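Local coordinates for uncharacterized protein (Bacteroides ovatus, PDB 4IRT) that is of unknown function but is a putative neuraminidase, built around a BNR repeat-like domain of the beta-propeller kind, at residues A[150-154]-A[165-171]. Numbering follows the deposited sequence.
Sequences NLVMN and RVQDILI. With EDO (1,2-ethanediol), chain K.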
loop_
_atom_site.group_PDB
_atom_site.type_symbol
_atom_site.label_atom_id
_atom_site.label_comp_id
_atom_site.label_asym_id
_atom_site.label_seq_id
_atom_site.Cartn_x
_atom_site.Cartn_y
_atom_site.Cartn_z
ATOM N N ASN A 150 13.722 -8.456 -6.330
ATOM C CA ASN A 150 13.230 -9.738 -5.872
ATOM C C ASN A 150 12.408 -9.522 -4.624
ATOM O O ASN A 150 12.807 -8.780 -3.739
ATOM C CB ASN A 150 14.379 -10.698 -5.566
ATOM C CG ASN A 150 13.880 -12.084 -5.141
ATOM O OD1 ASN A 150 13.076 -12.711 -5.839
ATOM N ND2 ASN A 150 14.353 -12.559 -3.997
ATOM N N LEU A 151 11.258 -10.174 -4.555
ATOM C CA LEU A 151 10.404 -10.074 -3.372
ATOM C C LEU A 151 10.967 -10.910 -2.230
ATOM O O LEU A 151 11.124 -12.125 -2.360
ATOM C CB LEU A 151 8.986 -10.564 -3.700
ATOM C CG LEU A 151 7.904 -10.375 -2.626
ATOM C CD1 LEU A 151 6.527 -10.448 -3.289
ATOM C CD2 LEU A 151 8.015 -11.412 -1.505
ATOM N N VAL A 152 11.255 -10.262 -1.094
ATOM C CA VAL A 152 11.714 -10.970 0.088
ATOM C C VAL A 152 10.684 -10.793 1.200
ATOM O O VAL A 152 10.184 -9.693 1.414
ATOM C CB VAL A 152 13.074 -10.435 0.549
ATOM C CG1 VAL A 152 13.551 -11.108 1.818
ATOM C CG2 VAL A 152 14.090 -10.597 -0.576
HETATM N N MSE A 153 10.406 -11.892 1.892
HETATM C CA MSE A 153 9.352 -11.973 2.880
HETATM C C MSE A 153 9.863 -12.612 4.146
HETATM O O MSE A 153 10.421 -13.729 4.156
HETATM C CB MSE A 153 8.168 -12.730 2.268
HETATM C CG MSE A 153 7.059 -13.043 3.262
HETATM SE SE MSE A 153 5.591 -14.069 2.450
HETATM C CE MSE A 153 4.921 -12.765 1.158
ATOM N N ASN A 154 9.675 -11.882 5.233
ATOM C CA ASN A 154 10.065 -12.304 6.561
ATOM C C ASN A 154 8.876 -12.327 7.500
ATOM O O ASN A 154 7.859 -11.685 7.245
ATOM C CB ASN A 154 11.049 -11.304 7.150
ATOM C CG ASN A 154 12.349 -11.211 6.385
ATOM O OD1 ASN A 154 12.790 -12.153 5.733
ATOM N ND2 ASN A 154 12.993 -10.044 6.488
ATOM N N ARG A 165 13.307 -15.609 7.777
ATOM C CA ARG A 165 12.941 -15.582 6.377
ATOM C C ARG A 165 11.791 -16.569 6.119
ATOM O O ARG A 165 11.848 -17.712 6.566
ATOM C CB ARG A 165 14.154 -15.935 5.519
ATOM C CG ARG A 165 13.891 -15.856 4.029
ATOM C CD ARG A 165 13.859 -14.419 3.532
ATOM N NE ARG A 165 15.220 -13.982 3.195
ATOM C CZ ARG A 165 15.912 -13.019 3.796
ATOM N NH1 ARG A 165 15.425 -12.346 4.808
ATOM N NH2 ARG A 165 17.129 -12.740 3.374
ATOM N N VAL A 166 10.779 -16.135 5.384
ATOM C CA VAL A 166 9.673 -17.007 4.945
ATOM C C VAL A 166 9.862 -17.444 3.504
ATOM O O VAL A 166 9.801 -18.644 3.190
ATOM C CB VAL A 166 8.309 -16.323 5.116
ATOM C CG1 VAL A 166 7.188 -17.212 4.584
ATOM C CG2 VAL A 166 8.085 -15.994 6.592
ATOM N N GLN A 167 10.083 -16.484 2.612
ATOM C CA GLN A 167 10.435 -16.839 1.246
ATOM C C GLN A 167 11.583 -15.985 0.751
ATOM O O GLN A 167 11.557 -14.759 0.876
ATOM C CB GLN A 167 9.256 -16.702 0.281
ATOM C CG GLN A 167 8.047 -17.586 0.553
ATOM C CD GLN A 167 8.292 -19.080 0.390
ATOM O OE1 GLN A 167 9.284 -19.509 -0.185
ATOM N NE2 GLN A 167 7.381 -19.882 0.918
ATOM N N ASP A 168 12.575 -16.683 0.223
ATOM C CA ASP A 168 13.706 -16.112 -0.499
ATOM C C ASP A 168 13.351 -15.873 -1.948
ATOM O O ASP A 168 13.786 -14.888 -2.528
ATOM C CB ASP A 168 14.884 -17.104 -0.471
ATOM C CG ASP A 168 15.588 -17.117 0.859
ATOM O OD1 ASP A 168 16.059 -16.034 1.254
ATOM O OD2 ASP A 168 15.681 -18.198 1.505
ATOM N N ILE A 169 12.663 -16.831 -2.564
ATOM C CA ILE A 169 12.158 -16.625 -3.918
ATOM C C ILE A 169 10.709 -17.096 -4.078
ATOM O O ILE A 169 10.415 -18.303 -4.179
ATOM C CB ILE A 169 13.045 -17.273 -4.992
ATOM C CG1 ILE A 169 14.538 -16.996 -4.727
ATOM C CG2 ILE A 169 12.649 -16.730 -6.357
ATOM C CD1 ILE A 169 15.457 -17.452 -5.835
ATOM N N LEU A 170 9.812 -16.121 -4.129
ATOM C CA LEU A 170 8.398 -16.362 -4.247
ATOM C C LEU A 170 7.923 -16.091 -5.666
ATOM O O LEU A 170 7.213 -16.910 -6.238
ATOM C CB LEU A 170 7.655 -15.467 -3.255
ATOM C CG LEU A 170 6.144 -15.603 -3.197
ATOM C CD1 LEU A 170 5.709 -17.058 -3.033
ATOM C CD2 LEU A 170 5.628 -14.765 -2.034
ATOM N N ILE A 171 8.339 -14.944 -6.225
ATOM C CA ILE A 171 8.032 -14.572 -7.604
ATOM C C ILE A 171 9.357 -14.534 -8.352
ATOM O O ILE A 171 10.304 -13.875 -7.924
ATOM C CB ILE A 171 7.327 -13.216 -7.699
ATOM C CG1 ILE A 171 6.026 -13.184 -6.900
ATOM C CG2 ILE A 171 6.991 -12.875 -9.134
ATOM C CD1 ILE A 171 5.429 -11.790 -6.803
HETATM C C1 EDO K . 10.288 -10.693 -9.503
HETATM O O1 EDO K . 11.659 -10.387 -9.749
HETATM C C2 EDO K . 9.934 -10.386 -8.038
HETATM O O2 EDO K . 10.595 -11.272 -7.127
HETATM O O HOH W 1 10.674 -13.436 -4.583
HETATM O O HOH W 2 15.640 -9.674 5.496
#
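Bends at chi2 (76°) and chi3 (87°) fold the Arg165 side chain back toward residues 152-154, bringing its guanidinium to Asn154 and Val152. NH1 of Arg165 donates to OD1 of Asn154 at 2.8 Å, on a lone pair and with amide and guanidinium nearly coplanar; one water joins the same NH1 to Asn154 ND2. Val152 CG1 lies over one face of the guanidinium, 3.6 Å from Arg165 CZ. At the guanidinium edge, Arg165 NE makes a salt bridge to Asp168 OD1 (2.9 Å), met from above the carboxylate plane, and NH2 forms another with Asp120. Replacing Arg165 by alanine is likely to leave Asn154 OD1 without this donor, Asp168 and Asp120 without this positive partner, and Val152 CG1 uncovered.

The backbone carries a classic beta bulge: Val166 N (2.7 Å) and Gln167 N (3.2 Å) both donate to Met153 O, and Met153 N returns a bond to Gln167 O. Beyond it, toward Leu151 and Ile171, no direct backbone bond links the segments. Asn150 extends across with chi1 near trans (-177°), which lets ND2 donate to Asp168 O at 2.8 Å, nearly in line with the C=O. A water links Leu151 O to Leu170 N, and a hydroxyl of an ethanediol molecule, probably from the crystallisation liquor, bridges Leu151 N and Ile171 O. On the apolar side, Met153 CE packs against Leu170 CD2 (3.8 Å) and Leu151 CD1 against Ile171 CD1 (3.9 Å).

Hairpin 151-157/162-167 supplies two strands of a four-stranded antiparallel sheet, 162-167 at its edge, consistent with a propeller blade. Strand 137-143 flanks 151-157, whereas Leu151, Leu170 and Ile171 reach strand 191-198 of the next sheet.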